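Long-range contacts in beta-galactosidase (Bacillus circulans, PDB 4MAD), which probably hydrolyses terminal non-reducing beta-D-galactose residues in beta-D-galactosides, as a family 35 glycosyl hydrolase: residues P45-D50 with V561-L566; L52-A57 with L345-P350; R263-V268 with T326-A331. All blocks are in the same frame, centred on the assembly; numbering follows the deposited sequence.

Contact 1. Residues P45-D50 with V561-L566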
loop_
_atom_site.group_PDB
_atom_site.type_symbol
_atom_site.label_atom_id
_atom_site.label_comp_id
_atom_site.label_asym_id
_atom_site.label_seq_id
_atom_site.Cartn_x
_atom_site.Cartn_y
_atom_site.Cartn_z
ATOM N N PRO A 45 14.490 5.771 -1.004
ATOM C CA PRO A 45 15.340 5.845 -2.187
ATOM C C PRO A 45 16.816 5.565 -1.951
ATOM O O PRO A 45 17.482 5.035 -2.784
ATOM C CB PRO A 45 15.137 7.266 -2.692
ATOM C CG PRO A 45 14.278 7.895 -1.807
ATOM C CD PRO A 45 13.667 6.960 -0.885
ATOM N N GLU A 46 17.285 5.862 -0.766
ATOM C CA GLU A 46 18.680 5.671 -0.414
ATOM C C GLU A 46 19.071 4.206 -0.584
ATOM O O GLU A 46 20.185 3.905 -0.830
ATOM C CB GLU A 46 18.907 6.130 1.010
ATOM C CG GLU A 46 18.830 7.607 1.129
ATOM C CD GLU A 46 17.441 8.160 1.319
ATOM O OE1 GLU A 46 16.518 7.417 1.529
ATOM O OE2 GLU A 46 17.334 9.373 1.320
ATOM N N TYR A 47 18.066 3.342 -0.411
ATOM C CA TYR A 47 18.222 1.903 -0.456
ATOM C C TYR A 47 17.858 1.192 -1.780
ATOM O O TYR A 47 18.054 0.017 -1.915
ATOM C CB TYR A 47 17.496 1.261 0.727
ATOM C CG TYR A 47 18.083 1.484 2.103
ATOM C CD1 TYR A 47 19.425 1.735 2.282
ATOM C CD2 TYR A 47 17.310 1.367 3.223
ATOM C CE1 TYR A 47 19.941 1.905 3.509
ATOM C CE2 TYR A 47 17.834 1.522 4.455
ATOM C CZ TYR A 47 19.150 1.807 4.604
ATOM O OH TYR A 47 19.735 1.946 5.824
ATOM N N TRP A 48 17.408 1.941 -2.767
ATOM C CA TRP A 48 16.989 1.300 -3.983
ATOM C C TRP A 48 18.149 0.519 -4.624
ATOM O O TRP A 48 17.994 -0.578 -5.059
ATOM C CB TRP A 48 16.414 2.323 -4.968
ATOM C CG TRP A 48 15.094 2.868 -4.653
ATOM C CD1 TRP A 48 14.154 2.350 -3.816
ATOM C CD2 TRP A 48 14.510 4.048 -5.194
ATOM N NE1 TRP A 48 13.053 3.113 -3.803
ATOM C CE2 TRP A 48 13.237 4.174 -4.640
ATOM C CE3 TRP A 48 14.931 4.999 -6.114
ATOM C CZ2 TRP A 48 12.395 5.223 -4.956
ATOM C CZ3 TRP A 48 14.112 6.022 -6.414
ATOM C CH2 TRP A 48 12.855 6.138 -5.845
ATOM N N GLU A 49 19.325 1.097 -4.652
ATOM C CA GLU A 49 20.433 0.390 -5.265
ATOM C C GLU A 49 20.754 -0.891 -4.529
ATOM O O GLU A 49 21.025 -1.882 -5.109
ATOM C CB GLU A 49 21.663 1.271 -5.343
ATOM C CG GLU A 49 22.836 0.574 -6.028
ATOM C CD GLU A 49 23.869 1.524 -6.574
ATOM O OE1 GLU A 49 23.933 2.660 -6.214
ATOM O OE2 GLU A 49 24.656 1.104 -7.372
ATOM N N ASP A 50 20.688 -0.848 -3.229
ATOM C CA ASP A 50 21.035 -2.008 -2.455
ATOM C C ASP A 50 20.109 -3.149 -2.821
ATOM O O ASP A 50 20.544 -4.228 -3.071
ATOM C CB ASP A 50 20.863 -1.719 -0.977
ATOM C CG ASP A 50 21.136 -2.935 -0.109
ATOM O OD1 ASP A 50 22.288 -3.281 0.054
ATOM O OD2 ASP A 50 20.203 -3.564 0.381
ATOM N N VAL A 561 12.387 1.213 11.099
ATOM C CA VAL A 561 12.929 2.513 10.925
ATOM C C VAL A 561 14.173 2.485 10.031
ATOM O O VAL A 561 15.202 2.138 10.466
ATOM C CB VAL A 561 13.354 3.076 12.270
ATOM C CG1 VAL A 561 13.809 4.475 12.134
ATOM C CG2 VAL A 561 12.304 2.934 13.283
ATOM N N PRO A 562 14.057 2.895 8.801
ATOM C CA PRO A 562 15.209 2.994 7.938
ATOM C C PRO A 562 16.216 4.022 8.450
ATOM O O PRO A 562 15.838 5.053 8.881
ATOM C CB PRO A 562 14.612 3.482 6.619
ATOM C CG PRO A 562 13.245 3.157 6.687
ATOM C CD PRO A 562 12.842 3.240 8.081
ATOM N N ALA A 563 17.492 3.756 8.274
ATOM C CA ALA A 563 18.475 4.662 8.807
ATOM C C ALA A 563 18.320 6.100 8.305
ATOM O O ALA A 563 18.578 7.013 9.038
ATOM C CB ALA A 563 19.815 4.174 8.509
ATOM N N PRO A 564 17.903 6.295 7.073
ATOM C CA PRO A 564 17.822 7.648 6.511
ATOM C C PRO A 564 16.857 8.568 7.222
ATOM O O PRO A 564 16.962 9.738 7.096
ATOM C CB PRO A 564 17.377 7.394 5.109
ATOM C CG PRO A 564 18.047 6.122 4.772
ATOM C CD PRO A 564 17.898 5.301 6.000
ATOM N N PHE A 565 15.888 7.984 7.900
ATOM C CA PHE A 565 14.960 8.684 8.724
ATOM C C PHE A 565 15.638 9.321 9.971
ATOM O O PHE A 565 15.145 10.236 10.528
ATOM C CB PHE A 565 13.838 7.752 9.124
ATOM C CG PHE A 565 12.837 7.448 8.015
ATOM C CD1 PHE A 565 12.974 7.943 6.754
ATOM C CD2 PHE A 565 11.756 6.653 8.268
ATOM C CE1 PHE A 565 12.074 7.647 5.801
ATOM C CE2 PHE A 565 10.869 6.385 7.332
ATOM C CZ PHE A 565 11.029 6.865 6.089
ATOM N N LEU A 566 16.710 8.702 10.422
ATOM C CA LEU A 566 17.532 9.121 11.545
ATOM C C LEU A 566 18.684 10.098 11.205
ATOM O O LEU A 566 19.073 10.230 10.086
ATOM C CB LEU A 566 18.129 7.908 12.244
ATOM C CG LEU A 566 17.195 6.892 12.908
ATOM C CD1 LEU A 566 17.851 5.654 13.406
ATOM C CD2 LEU A 566 16.431 7.544 13.959
#
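Glu46 and Pro564 bring the two backbones nearest, their CA atoms 7.3 Å apart, where residues 45-47 meet the 3-10 segment 563-565. Pro564 lies between two side chains of 45-50. Glu46 slides along the proline ring in the opposite direction: its chain bends at CG (chi2 86°), which lays the carboxylate beside the ring, with OE1 3.7 Å from Pro564 CB. Tyr47 has its CG anti to the carbonyl carbon (chi1 -70°), and its ring passes obliquely across Pro564, with CZ 4.0 Å from Pro564 CD. Its far end reaches Ala563, where OH comes within 3.5 Å of CB, while CE2 meets Pro562 CB at 4.3 Å. The hydroxyl is hydrogen-bonded to Asp527 OD1, and the same oxygen takes the backbone N of Ala563, so one carboxylate ties both sides together. Ile351 also packs against the tyrosine. With 181 Å² buried and no direct hydrogen bond across it, this surface contact joins the catalytic barrel to the galactose-binding domain by proline-to-side-chain packing; its polar component is indirect, held through the shared Asp527.

Contact 2. Residues L52-A57 with L345-P350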
loop_
_atom_site.group_PDB
_atom_site.type_symbol
_atom_site.label_atom_id
_atom_site.label_comp_id
_atom_site.label_asym_id
_atom_site.label_seq_id
_atom_site.Cartn_x
_atom_site.Cartn_y
_atom_site.Cartn_z
ATOM N N LEU A 52 18.183 -3.560 -5.471
ATOM C CA LEU A 52 18.330 -3.957 -6.853
ATOM C C LEU A 52 19.581 -4.807 -7.077
ATOM O O LEU A 52 19.529 -5.735 -7.764
ATOM C CB LEU A 52 18.330 -2.754 -7.786
ATOM C CG LEU A 52 16.992 -2.052 -7.792
ATOM C CD1 LEU A 52 17.016 -0.695 -8.315
ATOM C CD2 LEU A 52 16.003 -2.901 -8.502
ATOM N N LEU A 53 20.671 -4.462 -6.418
ATOM C CA LEU A 53 21.893 -5.211 -6.518
ATOM C C LEU A 53 21.672 -6.625 -6.026
ATOM O O LEU A 53 22.199 -7.565 -6.574
ATOM C CB LEU A 53 22.958 -4.539 -5.671
ATOM C CG LEU A 53 23.621 -3.326 -6.274
ATOM C CD1 LEU A 53 24.440 -2.647 -5.337
ATOM C CD2 LEU A 53 24.377 -3.656 -7.457
ATOM N N LYS A 54 20.889 -6.736 -4.969
ATOM C CA LYS A 54 20.527 -8.039 -4.422
ATOM C C LYS A 54 19.700 -8.902 -5.395
ATOM O O LYS A 54 19.929 -10.056 -5.564
ATOM C CB LYS A 54 19.844 -7.913 -3.072
ATOM C CG LYS A 54 20.798 -7.533 -1.960
ATOM C CD LYS A 54 20.205 -6.916 -0.728
ATOM C CE LYS A 54 21.202 -6.803 0.349
ATOM N NZ LYS A 54 20.836 -6.044 1.491
ATOM N N LEU A 55 18.750 -8.306 -6.051
ATOM C CA LEU A 55 17.980 -9.047 -7.015
ATOM C C LEU A 55 18.862 -9.513 -8.181
ATOM O O LEU A 55 18.804 -10.613 -8.591
ATOM C CB LEU A 55 16.819 -8.218 -7.526
ATOM C CG LEU A 55 15.831 -7.655 -6.499
ATOM C CD1 LEU A 55 14.659 -7.066 -7.221
ATOM C CD2 LEU A 55 15.400 -8.676 -5.557
ATOM N N LYS A 56 19.721 -8.642 -8.651
ATOM C CA LYS A 56 20.552 -9.007 -9.758
ATOM C C LYS A 56 21.394 -10.155 -9.315
ATOM O O LYS A 56 21.552 -11.059 -10.024
ATOM C CB LYS A 56 21.412 -7.847 -10.199
ATOM C CG LYS A 56 22.381 -8.192 -11.234
ATOM C CD LYS A 56 21.786 -8.321 -12.553
ATOM C CE LYS A 56 22.763 -8.038 -13.690
ATOM N NZ LYS A 56 22.318 -8.562 -14.966
ATOM N N ALA A 57 21.906 -10.114 -8.109
ATOM C CA ALA A 57 22.738 -11.158 -7.567
ATOM C C ALA A 57 21.997 -12.490 -7.496
ATOM O O ALA A 57 22.580 -13.517 -7.649
ATOM C CB ALA A 57 23.231 -10.782 -6.251
ATOM N N LEU A 345 28.368 -15.356 -6.936
ATOM C CA LEU A 345 27.506 -14.509 -6.158
ATOM C C LEU A 345 28.353 -13.492 -5.464
ATOM O O LEU A 345 29.330 -13.821 -4.853
ATOM C CB LEU A 345 26.752 -15.354 -5.148
ATOM C CG LEU A 345 25.808 -14.762 -4.133
ATOM C CD1 LEU A 345 24.665 -14.196 -4.822
ATOM C CD2 LEU A 345 25.383 -15.868 -3.255
ATOM N N ASN A 346 27.967 -12.244 -5.593
ATOM C CA ASN A 346 28.640 -11.153 -4.942
ATOM C C ASN A 346 27.610 -10.193 -4.362
ATOM O O ASN A 346 26.925 -9.521 -5.079
ATOM C CB ASN A 346 29.510 -10.486 -5.991
ATOM C CG ASN A 346 30.199 -9.265 -5.508
ATOM O OD1 ASN A 346 30.813 -9.240 -4.473
ATOM N ND2 ASN A 346 30.130 -8.248 -6.299
ATOM N N LEU A 347 27.473 -10.181 -3.057
ATOM C CA LEU A 347 26.504 -9.322 -2.446
ATOM C C LEU A 347 27.144 -8.064 -1.900
ATOM O O LEU A 347 28.255 -8.066 -1.529
ATOM C CB LEU A 347 25.770 -10.047 -1.338
ATOM C CG LEU A 347 24.794 -11.160 -1.685
ATOM C CD1 LEU A 347 24.514 -12.041 -0.560
ATOM C CD2 LEU A 347 23.541 -10.622 -2.247
ATOM N N PRO A 348 26.353 -7.028 -1.757
ATOM C CA PRO A 348 26.782 -5.848 -1.049
ATOM C C PRO A 348 27.021 -6.182 0.405
ATOM O O PRO A 348 26.527 -7.145 0.871
ATOM C CB PRO A 348 25.564 -4.950 -1.133
ATOM C CG PRO A 348 24.804 -5.420 -2.193
ATOM C CD PRO A 348 25.015 -6.847 -2.318
ATOM N N ALA A 349 27.771 -5.348 1.099
ATOM C CA ALA A 349 27.954 -5.522 2.532
ATOM C C ALA A 349 26.617 -5.359 3.214
ATOM O O ALA A 349 25.923 -4.438 2.909
ATOM C CB ALA A 349 28.854 -4.471 3.055
ATOM N N PRO A 350 26.310 -6.181 4.181
ATOM C CA PRO A 350 25.004 -6.051 4.815
ATOM C C PRO A 350 24.812 -4.705 5.517
ATOM O O PRO A 350 25.743 -4.137 5.979
ATOM C CB PRO A 350 25.012 -7.156 5.841
ATOM C CG PRO A 350 25.887 -8.140 5.331
ATOM C CD PRO A 350 26.961 -7.417 4.595
HETATM O O HOH W 1 23.381 -4.937 1.891
#
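Lys54 NZ, whose aliphatic stem packs on Leu347, is gripped by three partners: a salt bridge to Asp50 OD2 one turn earlier in the helix, a hydrogen bond to Gly323 O, and a water that accepts from NZ at 2.8 Å. That water in turn donates to Ala349 O, also at 2.8 Å, and is the polar link between the two segments. Helix 48-58 is the first major helix of the (beta/alpha)8 barrel, running between strands 34-38 and 62-66; residues 345-350 belong to the irregular linker that follows helix 327-339 and crosses the outside of the barrel toward strand 357-366. Extended beyond CG (chi2 159°), the lysine chain carries its ammonium past the apolar part of the contact, while CG stays behind, 4.1 Å from Leu347 CD2. The two side chains cross at about a right angle. Pro348 presents its ring to the helix, CG resting 4.0 Å from Leu53 CB. One turn on, Ala57 CB is met by two leucine methyls, Leu345 CD1 and Leu347 CD2, each at 4.0 Å; the small side chain lets the linker come close, the CA atoms of Ala57 and Leu345 lying 6.0 Å apart. The linker also lies against helix 327-339, so it is lodged against two barrel helices at once. The Ala57 carbonyl is held by Arg333 NE, and beside that bond its oxygen has Leu345 CD1 at 3.6 Å.

Contact 3. Residues R263-V268 with T326-A331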
loop_
_atom_site.group_PDB
_atom_site.type_symbol
_atom_site.label_atom_id
_atom_site.label_comp_id
_atom_site.label_asym_id
_atom_site.label_seq_id
_atom_site.Cartn_x
_atom_site.Cartn_y
_atom_site.Cartn_z
ATOM N N ARG A 263 5.872 -19.055 3.586
ATOM C CA ARG A 263 5.911 -20.245 2.765
ATOM C C ARG A 263 7.356 -20.699 2.646
ATOM O O ARG A 263 8.189 -19.886 2.399
ATOM C CB ARG A 263 5.313 -19.899 1.412
ATOM C CG ARG A 263 5.295 -21.014 0.430
ATOM C CD ARG A 263 4.529 -20.638 -0.793
ATOM N NE ARG A 263 4.495 -21.647 -1.823
ATOM C CZ ARG A 263 3.943 -21.480 -3.002
ATOM N NH1 ARG A 263 3.369 -20.336 -3.289
ATOM N NH2 ARG A 263 3.937 -22.457 -3.875
ATOM N N SER A 264 7.628 -21.990 2.808
ATOM C CA SER A 264 8.982 -22.504 2.838
ATOM C C SER A 264 9.708 -22.449 1.517
ATOM O O SER A 264 9.107 -22.473 0.530
ATOM C CB SER A 264 9.010 -23.955 3.259
ATOM O OG SER A 264 8.375 -24.733 2.329
ATOM N N ALA A 265 11.014 -22.432 1.571
ATOM C CA ALA A 265 11.830 -22.453 0.389
ATOM C C ALA A 265 11.530 -23.714 -0.402
ATOM O O ALA A 265 11.367 -23.673 -1.578
ATOM C CB ALA A 265 13.198 -22.430 0.773
ATOM N N GLU A 266 11.319 -24.810 0.298
ATOM C CA GLU A 266 11.063 -26.075 -0.352
ATOM C C GLU A 266 9.814 -25.977 -1.180
ATOM O O GLU A 266 9.751 -26.394 -2.288
ATOM C CB GLU A 266 10.855 -27.139 0.693
ATOM C CG GLU A 266 12.122 -27.616 1.303
ATOM C CD GLU A 266 12.580 -26.852 2.557
ATOM O OE1 GLU A 266 12.095 -25.782 2.841
ATOM O OE2 GLU A 266 13.447 -27.370 3.251
ATOM N N SER A 267 8.818 -25.373 -0.594
ATOM C CA SER A 267 7.562 -25.174 -1.299
ATOM C C SER A 267 7.717 -24.263 -2.520
ATOM O O SER A 267 7.332 -24.600 -3.569
ATOM C CB SER A 267 6.469 -24.593 -0.399
ATOM O OG SER A 267 5.306 -24.318 -1.082
ATOM N N VAL A 268 8.389 -23.158 -2.334
ATOM C CA VAL A 268 8.594 -22.256 -3.421
ATOM C C VAL A 268 9.351 -22.919 -4.554
ATOM O O VAL A 268 9.015 -22.794 -5.664
ATOM C CB VAL A 268 9.358 -21.077 -2.948
ATOM C CG1 VAL A 268 9.846 -20.270 -4.070
ATOM C CG2 VAL A 268 8.498 -20.298 -2.095
ATOM N N THR A 326 17.732 -14.015 2.490
ATOM C CA THR A 326 16.994 -14.999 3.235
ATOM C C THR A 326 17.315 -16.393 2.737
ATOM O O THR A 326 17.931 -16.534 1.765
ATOM C CB THR A 326 15.544 -14.819 2.998
ATOM O OG1 THR A 326 15.281 -14.985 1.614
ATOM C CG2 THR A 326 15.079 -13.437 3.471
ATOM N N GLU A 327 16.824 -17.411 3.406
ATOM C CA GLU A 327 16.980 -18.768 2.936
ATOM C C GLU A 327 16.296 -18.970 1.554
ATOM O O GLU A 327 16.833 -19.618 0.718
ATOM C CB GLU A 327 16.458 -19.769 3.964
ATOM C CG GLU A 327 17.433 -20.020 5.104
ATOM C CD GLU A 327 16.862 -20.848 6.264
ATOM O OE1 GLU A 327 16.012 -21.712 6.061
ATOM O OE2 GLU A 327 17.290 -20.593 7.407
ATOM N N LYS A 328 15.138 -18.347 1.344
ATOM C CA LYS A 328 14.445 -18.442 0.096
ATOM C C LYS A 328 15.318 -17.910 -1.028
ATOM O O LYS A 328 15.420 -18.504 -2.059
ATOM C CB LYS A 328 13.188 -17.624 0.151
ATOM C CG LYS A 328 12.045 -18.425 0.114
ATOM C CD LYS A 328 10.815 -17.621 -0.164
ATOM C CE LYS A 328 9.820 -17.946 0.842
ATOM N NZ LYS A 328 8.643 -17.190 0.523
ATOM N N PHE A 329 16.027 -16.832 -0.759
ATOM C CA PHE A 329 16.867 -16.212 -1.758
ATOM C C PHE A 329 17.935 -17.186 -2.273
ATOM O O PHE A 329 18.052 -17.369 -3.433
ATOM C CB PHE A 329 17.553 -15.021 -1.120
ATOM C CG PHE A 329 18.602 -14.327 -1.974
ATOM C CD1 PHE A 329 18.331 -13.153 -2.608
ATOM C CD2 PHE A 329 19.858 -14.812 -2.082
ATOM C CE1 PHE A 329 19.280 -12.529 -3.348
ATOM C CE2 PHE A 329 20.797 -14.150 -2.827
ATOM C CZ PHE A 329 20.492 -13.020 -3.439
ATOM N N TYR A 330 18.641 -17.836 -1.371
ATOM C CA TYR A 330 19.629 -18.832 -1.791
ATOM C C TYR A 330 19.008 -20.014 -2.527
ATOM O O TYR A 330 19.546 -20.533 -3.439
ATOM C CB TYR A 330 20.472 -19.278 -0.614
ATOM C CG TYR A 330 21.364 -18.182 -0.114
ATOM C CD1 TYR A 330 22.427 -17.735 -0.865
ATOM C CD2 TYR A 330 21.129 -17.569 1.067
ATOM C CE1 TYR A 330 23.238 -16.743 -0.420
ATOM C CE2 TYR A 330 21.921 -16.608 1.513
ATOM C CZ TYR A 330 22.974 -16.179 0.777
ATOM O OH TYR A 330 23.724 -15.192 1.277
ATOM N N ALA A 331 17.862 -20.435 -2.057
ATOM C CA ALA A 331 17.185 -21.566 -2.620
ATOM C C ALA A 331 16.775 -21.323 -4.083
ATOM O O ALA A 331 16.949 -22.174 -4.921
ATOM C CB ALA A 331 15.994 -21.909 -1.804
#
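This is a partly buried helix-to-helix contact on the outer layer of the barrel, where the N-terminal ends of helices 265-276 and 327-339 meet, with Ala265 and Lys328 as the residues whose CA atoms come nearest. These CA atoms are 4.8 Å apart, a close approach that the small side chain of Ala265 permits. Ala265 CB also touches Ala331 CB at 3.8 Å. Lys328 fills the rest of the interface. Its stem runs beside Ala265, with CG 4.0 Å from the alanine CA, then crosses Val268 at about a right angle, CD and CE both lying against CG2. Beyond this the chain bends at chi3 (-129°), and with chi1 also off the usual staggered values the lysine appears somewhat strained. CE is placed 3.0 Å from Arg263 O, a distance short enough to be doubtful in detail, whereas NZ, although near that oxygen, is badly angled for a hydrogen bond to it. The ammonium instead forms a salt bridge with Asp316 OD2 and a hydrogen bond to His250 O. Asp316 OD2 also accepts from Arg263 N, so one carboxylate oxygen links both segments. Replacing Lys328 by an alanine would probably take from Asp316 OD2 the salt bridge of the ammonium, deprive His250 O of a donor and open a gap beside Val268. Arg263 heads away from the lysine, its fully extended chain placing NE 2.9 Å from Ser267 OG in a nearly straight bond (166°). Each helix has a hydroxyl N-cap: Ser264 OG accepts from Ser267 N at 3.0 Å, and Thr326 OG1 from Phe329 N. Neighbouring helices packed side by side, one preceding and one following the eighth strand, 281-284, are characteristic of the (beta/alpha)8 barrel.

Contacts 1 and 2 lie at the surface and share helix 48-58: its N-terminal end faces the galactose-binding domain, and its later turns face the linker. Contact 3 is partly buried and joins two helices of the barrel itself. Contacts 1 and 2 meet where Asp50 OD1 packs on Pro348 CB; contacts 2 and 3 meet through Leu345 and Leu347, which rest on Tyr330, and through Phe329 CE1, which packs against Lys54 O. Contacts 1 and 3 do not touch, nearest atoms about 8 Å apart. Prolines carry much of the two surface contacts, alanines and a buried lysine the third. None has a direct hydrogen bond across it; Asp527 links contact 1's sides, Asp316 contact 3's, a water contact 2's.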